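Aspartokinase (PDB 3L76) probably catalyses the ATP-dependent phosphorylation of the beta-carboxyl group of L-aspartate, and binds lysine and threonine at pockets lined by residues of its ACT domains. Local coordinates at residues P178-T183 / K211-R216; V273-V278 / A332-L337; Q504-L509 / I521-A526. One frame throughout, in Å; residues are numbered along the deposited sequence. Where two conformers were deposited one is given.

Interaction 1 of 3, residues P178-T183 / K211-R216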
# COMPACT_ATOMS: atom_id res chain seq x y z
N PRO A 178 -28.18 8.57 -9.33
CA PRO A 178 -28.85 9.81 -8.94
C PRO A 178 -29.40 9.77 -7.52
O PRO A 178 -29.64 10.82 -6.92
CB PRO A 178 -30.02 9.91 -9.92
CG PRO A 178 -29.74 8.90 -10.99
CD PRO A 178 -28.97 7.82 -10.31
N GLY A 179 -29.60 8.56 -6.99
CA GLY A 179 -30.12 8.38 -5.65
C GLY A 179 -30.84 7.06 -5.50
O GLY A 179 -30.48 6.08 -6.16
N ILE A 180 -31.85 7.03 -4.64
CA ILE A 180 -32.63 5.82 -4.41
C ILE A 180 -33.94 5.86 -5.18
O ILE A 180 -34.69 6.83 -5.10
CB ILE A 180 -32.95 5.66 -2.93
CG1 ILE A 180 -31.70 5.90 -2.08
CG2 ILE A 180 -33.52 4.27 -2.65
CD1 ILE A 180 -30.58 4.93 -2.36
N LEU A 181 -34.22 4.79 -5.92
CA LEU A 181 -35.48 4.70 -6.65
C LEU A 181 -36.57 4.00 -5.84
O LEU A 181 -36.28 3.33 -4.85
CB LEU A 181 -35.27 3.99 -7.99
CG LEU A 181 -34.24 4.69 -8.89
CD1 LEU A 181 -33.85 3.83 -10.09
CD2 LEU A 181 -34.77 6.03 -9.33
N THR A 182 -37.83 4.17 -6.25
CA THR A 182 -38.98 3.56 -5.57
C THR A 182 -39.00 2.05 -5.75
O THR A 182 -39.59 1.32 -4.95
CB THR A 182 -40.31 4.12 -6.08
OG1 THR A 182 -40.29 4.15 -7.52
CG2 THR A 182 -40.54 5.51 -5.54
N THR A 183 -38.37 1.58 -6.82
CA THR A 183 -38.21 0.15 -7.02
C THR A 183 -37.19 -0.14 -8.11
O THR A 183 -36.51 0.77 -8.59
CB THR A 183 -39.55 -0.53 -7.35
OG1 THR A 183 -39.42 -1.94 -7.16
CG2 THR A 183 -39.97 -0.25 -8.78
N LYS A 211 -26.04 -1.70 -4.28
CA LYS A 211 -24.69 -1.44 -4.75
C LYS A 211 -24.34 0.04 -4.65
O LYS A 211 -23.42 0.53 -5.30
CB LYS A 211 -24.54 -1.94 -6.20
CG LYS A 211 -25.27 -3.26 -6.46
CD LYS A 211 -25.57 -3.49 -7.95
CE LYS A 211 -26.55 -4.65 -8.13
NZ LYS A 211 -26.88 -4.93 -9.56
N VAL A 212 -25.10 0.77 -3.82
CA VAL A 212 -24.90 2.21 -3.69
C VAL A 212 -24.53 2.65 -2.26
O VAL A 212 -23.67 3.51 -2.09
CB VAL A 212 -26.11 3.03 -4.22
CG1 VAL A 212 -27.35 2.17 -4.29
CG2 VAL A 212 -26.34 4.27 -3.37
N LEU A 213 -25.17 2.06 -1.25
CA LEU A 213 -24.69 2.25 0.13
C LEU A 213 -24.95 1.13 1.14
O LEU A 213 -25.84 0.30 0.97
CB LEU A 213 -25.05 3.63 0.69
CG LEU A 213 -26.37 3.90 1.39
CD1 LEU A 213 -26.28 5.25 2.10
CD2 LEU A 213 -27.49 3.90 0.39
N HIS A 214 -24.14 1.16 2.20
CA HIS A 214 -24.08 0.09 3.16
C HIS A 214 -24.99 0.33 4.36
O HIS A 214 -24.90 1.35 5.05
CB HIS A 214 -22.62 -0.19 3.55
CG HIS A 214 -21.84 -0.91 2.49
ND1 HIS A 214 -21.17 -0.24 1.49
CD2 HIS A 214 -21.65 -2.23 2.26
CE1 HIS A 214 -20.59 -1.12 0.69
NE2 HIS A 214 -20.86 -2.33 1.14
N PRO A 215 -25.92 -0.61 4.60
CA PRO A 215 -26.88 -0.51 5.69
C PRO A 215 -26.28 -0.09 7.04
O PRO A 215 -26.90 0.72 7.74
CB PRO A 215 -27.47 -1.93 5.77
CG PRO A 215 -27.44 -2.38 4.36
CD PRO A 215 -26.17 -1.80 3.76
N ARG A 216 -25.09 -0.60 7.38
CA ARG A 216 -24.45 -0.28 8.66
C ARG A 216 -24.24 1.22 8.81
O ARG A 216 -24.31 1.76 9.92
CB ARG A 216 -23.13 -1.04 8.82
CG ARG A 216 -22.34 -0.68 10.10
CD ARG A 216 -22.14 -1.89 10.99
NE ARG A 216 -22.12 -3.12 10.19
CZ ARG A 216 -22.18 -4.35 10.70
NH1 ARG A 216 -22.26 -4.53 12.02
NH2 ARG A 216 -22.17 -5.40 9.90
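Two residues beyond Ile-180, which carries the contact with Val-212 and Leu-213, the OG1 of Thr-182 is gripped by two groups at once, the backbone N of Gln-192 and the imidazole NE2 of His-585. Threonine suits this place because one small hydroxyl can serve both partners. The contact lies in the amino acid kinase domain, where the loop that follows strand 170-175 meets the turn leading into helix 215-224. The loop is also held at Ile-180, whose backbone N is hydrogen-bonded to OG1 of Thr-240.

Between the segments the contact is purely apolar, 86 Å² in all. One methyl, CD1 of Ile-180, does the touching. CG1 stands beside the backbone N, and CD1 is then folded back beside CA instead of running on extended (chi2 -62°); this bend turns the methyl toward both side chains, which lie next to each other in front of it. CD1 of Ile-180 lies 4.4 Å from CG2 of Val-212 and 4.3 Å from CD2 of Leu-213. These are loose van der Waals distances, and beta-branched isoleucine and valine offer compact, water-shedding surfaces for them. Val-212 and Leu-213 also both touch Val-230 of strand 228-232, so the contact ties the loop to the sheet of the domain.

At the backbone angles of Gly-179 (phi 154°, psi -149°) a CB would press on the carbonyl O of Pro-178. After the turn, His-214 occupies the N-cap position and Pro-215, which needs no amide hydrogen there, starts the helix. The three touching methyls form a triangle, closed by CG2 of Val-212 and CD2 of Leu-213 at 3.9 Å.

Interaction 2 of 3, residues V273-V278 / A332-L337. With SO4 (sulfate ion), chain G.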
# COMPACT_ATOMS: atom_id res chain seq x y z
N VAL A 273 -55.35 -11.99 17.27
CA VAL A 273 -56.49 -12.60 16.63
C VAL A 273 -56.00 -13.51 15.50
O VAL A 273 -55.18 -13.11 14.69
CB VAL A 273 -57.45 -11.55 16.03
CG1 VAL A 273 -58.63 -12.24 15.44
CG2 VAL A 273 -57.90 -10.55 17.10
N ALA A 274 -56.49 -14.74 15.47
CA ALA A 274 -56.16 -15.63 14.36
C ALA A 274 -57.44 -16.20 13.73
O ALA A 274 -58.38 -16.58 14.44
CB ALA A 274 -55.23 -16.76 14.84
N LEU A 275 -57.47 -16.21 12.41
CA LEU A 275 -58.47 -16.95 11.64
C LEU A 275 -57.86 -18.26 11.19
O LEU A 275 -56.92 -18.27 10.40
CB LEU A 275 -58.90 -16.15 10.42
CG LEU A 275 -60.36 -15.73 10.41
CD1 LEU A 275 -60.71 -15.10 9.08
CD2 LEU A 275 -61.27 -16.93 10.71
N LEU A 276 -58.40 -19.37 11.69
CA LEU A 276 -57.87 -20.70 11.39
C LEU A 276 -58.58 -21.36 10.22
O LEU A 276 -59.79 -21.18 10.03
CB LEU A 276 -58.03 -21.59 12.62
CG LEU A 276 -57.43 -21.10 13.93
CD1 LEU A 276 -57.86 -22.01 15.05
CD2 LEU A 276 -55.90 -21.02 13.82
N ARG A 277 -57.83 -22.14 9.45
CA ARG A 277 -58.39 -23.02 8.42
C ARG A 277 -59.29 -22.29 7.44
O ARG A 277 -60.41 -22.72 7.16
CB ARG A 277 -59.15 -24.18 9.06
CG ARG A 277 -59.32 -25.37 8.13
CD ARG A 277 -59.72 -26.60 8.91
NE ARG A 277 -59.64 -27.80 8.10
CZ ARG A 277 -60.19 -28.96 8.45
NH1 ARG A 277 -60.87 -29.07 9.59
NH2 ARG A 277 -60.07 -30.00 7.66
N VAL A 278 -58.79 -21.18 6.93
CA VAL A 278 -59.50 -20.41 5.92
C VAL A 278 -59.07 -20.99 4.56
O VAL A 278 -58.06 -21.67 4.47
CB VAL A 278 -59.15 -18.90 6.09
CG1 VAL A 278 -57.95 -18.53 5.24
CG2 VAL A 278 -60.32 -18.02 5.75
N ALA A 332 -67.26 -11.76 12.27
CA ALA A 332 -68.37 -11.45 11.37
C ALA A 332 -68.03 -11.64 9.89
O ALA A 332 -68.88 -12.01 9.09
CB ALA A 332 -68.89 -10.05 11.64
N ILE A 333 -66.78 -11.38 9.53
CA ILE A 333 -66.32 -11.64 8.17
C ILE A 333 -66.21 -13.14 7.90
O ILE A 333 -66.54 -13.62 6.81
CB ILE A 333 -64.95 -11.03 7.92
CG1 ILE A 333 -64.90 -9.59 8.44
CG2 ILE A 333 -64.60 -11.09 6.45
CD1 ILE A 333 -63.50 -9.03 8.51
N ALA A 334 -65.75 -13.88 8.90
CA ALA A 334 -65.45 -15.31 8.76
C ALA A 334 -66.48 -16.14 7.97
O ALA A 334 -66.11 -16.84 7.03
CB ALA A 334 -65.16 -15.94 10.14
N PRO A 335 -67.76 -16.11 8.38
CA PRO A 335 -68.75 -16.94 7.67
C PRO A 335 -68.73 -16.74 6.15
O PRO A 335 -68.97 -17.68 5.40
CB PRO A 335 -70.08 -16.49 8.27
CG PRO A 335 -69.72 -16.03 9.64
CD PRO A 335 -68.37 -15.37 9.50
N ALA A 336 -68.43 -15.53 5.71
CA ALA A 336 -68.34 -15.24 4.28
C ALA A 336 -67.18 -15.96 3.58
O ALA A 336 -67.12 -15.97 2.36
CB ALA A 336 -68.23 -13.73 4.05
N LEU A 337 -66.25 -16.53 4.35
CA LEU A 337 -65.13 -17.27 3.75
C LEU A 337 -65.40 -18.78 3.70
O LEU A 337 -64.51 -19.56 3.38
CB LEU A 337 -63.84 -17.01 4.53
CG LEU A 337 -62.88 -15.85 4.24
CD1 LEU A 337 -63.46 -14.77 3.35
CD2 LEU A 337 -62.36 -15.24 5.55
S SO4 G . -58.17 -28.67 4.65
O1 SO4 G . -56.87 -28.81 5.23
O2 SO4 G . -58.80 -27.36 4.70
O3 SO4 G . -57.98 -28.98 3.25
O4 SO4 G . -59.06 -29.50 5.41
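Leu-337 meets Val-278 and Leu-275 along most of its length. Its CB already lies 3.9 Å from CG2 of Val-278. One bond further on, CG of Leu-337 is 3.7 Å from the same CG2. At the tip, CD2 of Leu-337 turns to two partners, CG2 of Val-278 at 3.5 Å and CD1 of Leu-275 at 3.9 Å. The leucine thus slants across both aliphatic groups; one methyl, CD2, serves both positions, and the long flexible leucine is what brings it there. The other methyl of Leu-275, CD2, rests against CB of Ala-334 at 4.1 Å; a small residue here lets segment 332-337 come close to the strand.

Between the two strand residues the chain turns a corner at Arg-277, which with Val-278 faces Asn-312 in a G1 beta bulge. The arginine side chain leaves the apolar patch, with CG anti to the backbone N (chi1 -159°). Its guanidinium meets a sulfate, probably from the crystallisation liquor, edge-on: NH2 and, weakly, NE both donate to O4, while Ser-311 OG and Asn-310 N also hold the ion.

All four touching apolar residues are buried in an ACT domain. Val-284 of helix 284-294 packs on both Val-278 and Leu-337, while Ile-349 of strand 348-361 touches Leu-275 and Ala-334, so segment 332-337 packs beside helix 284-294 and over strands 271-279 and 348-361.

Interaction 3 of 3, residues Q504-L509 / I521-A526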
# COMPACT_ATOMS: atom_id res chain seq x y z
N GLN A 504 -28.31 -28.26 0.35
CA GLN A 504 -27.53 -28.45 1.57
C GLN A 504 -28.38 -28.22 2.82
O GLN A 504 -28.27 -28.95 3.80
CB GLN A 504 -26.30 -27.57 1.58
CG GLN A 504 -25.29 -27.95 2.65
CD GLN A 504 -24.22 -26.88 2.87
OE1 GLN A 504 -24.19 -25.86 2.19
NE2 GLN A 504 -23.35 -27.12 3.83
N ALA A 505 -29.25 -27.21 2.77
CA ALA A 505 -30.15 -26.95 3.88
C ALA A 505 -31.04 -28.16 4.19
O ALA A 505 -31.11 -28.61 5.33
CB ALA A 505 -30.99 -25.72 3.60
N GLU A 506 -31.71 -28.67 3.16
CA GLU A 506 -32.56 -29.85 3.33
C GLU A 506 -31.75 -31.00 3.90
O GLU A 506 -32.17 -31.69 4.83
CB GLU A 506 -33.16 -30.23 1.98
CG GLU A 506 -33.97 -31.50 2.01
CD GLU A 506 -34.59 -31.83 0.66
OE1 GLU A 506 -35.73 -32.33 0.64
OE2 GLU A 506 -33.94 -31.58 -0.38
N ALA A 507 -30.57 -31.20 3.34
CA ALA A 507 -29.67 -32.26 3.74
C ALA A 507 -29.23 -32.15 5.19
O ALA A 507 -28.99 -33.16 5.85
CB ALA A 507 -28.47 -32.30 2.82
N ILE A 508 -29.08 -30.93 5.69
CA ILE A 508 -28.68 -30.70 7.07
C ILE A 508 -29.83 -31.01 8.05
O ILE A 508 -29.63 -31.62 9.09
CB ILE A 508 -28.21 -29.25 7.28
CG1 ILE A 508 -27.00 -28.96 6.40
CG2 ILE A 508 -27.92 -28.97 8.76
CD1 ILE A 508 -26.70 -27.50 6.22
N LEU A 509 -31.04 -30.62 7.68
CA LEU A 509 -32.18 -30.75 8.58
C LEU A 509 -32.80 -32.16 8.65
O LEU A 509 -33.36 -32.53 9.69
CB LEU A 509 -33.26 -29.71 8.25
CG LEU A 509 -32.88 -28.23 8.30
CD1 LEU A 509 -34.01 -27.38 7.76
CD2 LEU A 509 -32.50 -27.81 9.72
N ILE A 521 -39.66 -32.38 5.76
CA ILE A 521 -39.02 -31.23 5.12
C ILE A 521 -39.48 -31.17 3.69
O ILE A 521 -39.38 -32.14 2.96
CB ILE A 521 -37.49 -31.32 5.15
CG1 ILE A 521 -36.98 -31.20 6.58
CG2 ILE A 521 -36.87 -30.20 4.30
CD1 ILE A 521 -35.51 -31.27 6.66
N VAL A 522 -40.00 -30.01 3.29
CA VAL A 522 -40.46 -29.82 1.93
C VAL A 522 -39.92 -28.51 1.37
O VAL A 522 -40.08 -27.46 1.99
CB VAL A 522 -42.00 -29.87 1.83
CG1 VAL A 522 -42.66 -29.16 3.00
CG2 VAL A 522 -42.46 -29.29 0.50
N VAL A 523 -39.27 -28.58 0.22
CA VAL A 523 -38.77 -27.38 -0.42
C VAL A 523 -39.56 -27.02 -1.67
O VAL A 523 -40.02 -27.89 -2.40
CB VAL A 523 -37.25 -27.46 -0.71
CG1 VAL A 523 -36.73 -28.82 -0.37
CG2 VAL A 523 -36.95 -27.07 -2.13
N ASN A 524 -39.75 -25.72 -1.87
CA ASN A 524 -40.44 -25.18 -3.03
C ASN A 524 -39.61 -24.03 -3.58
O ASN A 524 -39.53 -22.97 -2.97
CB ASN A 524 -41.84 -24.69 -2.64
CG ASN A 524 -42.55 -23.95 -3.77
OD1 ASN A 524 -42.12 -23.99 -4.91
ND2 ASN A 524 -43.63 -23.27 -3.43
N LYS A 525 -38.97 -24.26 -4.72
CA LYS A 525 -38.05 -23.30 -5.30
C LYS A 525 -38.76 -22.19 -6.05
O LYS A 525 -38.21 -21.12 -6.22
CB LYS A 525 -37.08 -24.00 -6.26
CG LYS A 525 -35.89 -24.66 -5.59
CD LYS A 525 -34.82 -25.00 -6.62
CE LYS A 525 -33.49 -25.30 -5.95
NZ LYS A 525 -32.39 -25.45 -6.93
N ALA A 526 -39.99 -22.45 -6.49
CA ALA A 526 -40.69 -21.53 -7.38
C ALA A 526 -41.50 -20.48 -6.63
O ALA A 526 -42.72 -20.43 -6.74
CB ALA A 526 -41.57 -22.28 -8.35
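Glu-506 and Ile-521 meet through the carbon part of the glutamate, CG of Glu-506 lying 3.9 Å from CG2 of Ile-521. The glutamate CG is anti to its own backbone N (chi1 175°), and the chain runs on extended beyond it, which carries the carboxylate along the strand as far as Val-523. There it crosses the valine side chain at about a right angle: CG1 of Val-523 is 3.8 Å from OE1 and almost equally far from CD and OE2 of Glu-506. A glutamate suits this border of the contact, since its methylenes cover apolar neighbours while the partly exposed head group carries the charge.

Ile-521 contributes most of the strand's side of the contact. Its CG1 branch lies beside the backbone N (chi1 -67°) and is fully extended to CD1, while CG2 takes the position anti to N. The two branches therefore have separate tasks: CG2 faces Glu-506, and CD1 reaches in under the helix, 3.8 Å from the backbone O of Glu-506 and against Leu-509. The modelled approach to Leu-509 CB is too short to be taken literally. If an alanine replaced Glu-506, the methyl CG2 of Ile-521 and CG1 of Val-523 would probably lose the chain that covers them, leaving a gap at the edge of the packing.

Further along this segment, OD1 of Asn-524 accepts from the N of Ala-526 at 3.1 Å, an Asx turn. Helix and strand run antiparallel, at 174°, with axes 9.4 Å apart. Leu-509 also packs on Leu-462 of helix 458-468, and Ile-521 and Val-523 on Ile-447 of the neighbouring strand 437-453: a helix laid over an antiparallel sheet, as in the beta-alpha-beta-beta-alpha-beta fold of ACT domains.

How the interactions relate
Interaction 1 belongs to the amino acid kinase domain, whereas interactions 2 and 3 each pack the second helix of a different ACT domain on that domain's sheet, against the first strand in interaction 2 and the last in interaction 3. The three follow one another along the chain without touching: nearest atoms of interactions 2 and 3 are about 17 Å apart, those of 1 and 3 about 19 Å, and those of 1 and 2 about 28 Å. Interaction 2 lies beside a ligand, probably an allosteric effector: the side chain of Val-278 is about 4 Å from a bound threonine. In interaction 3 the Leu-509 side chain stays about 12 Å from both a lysine and a threonine.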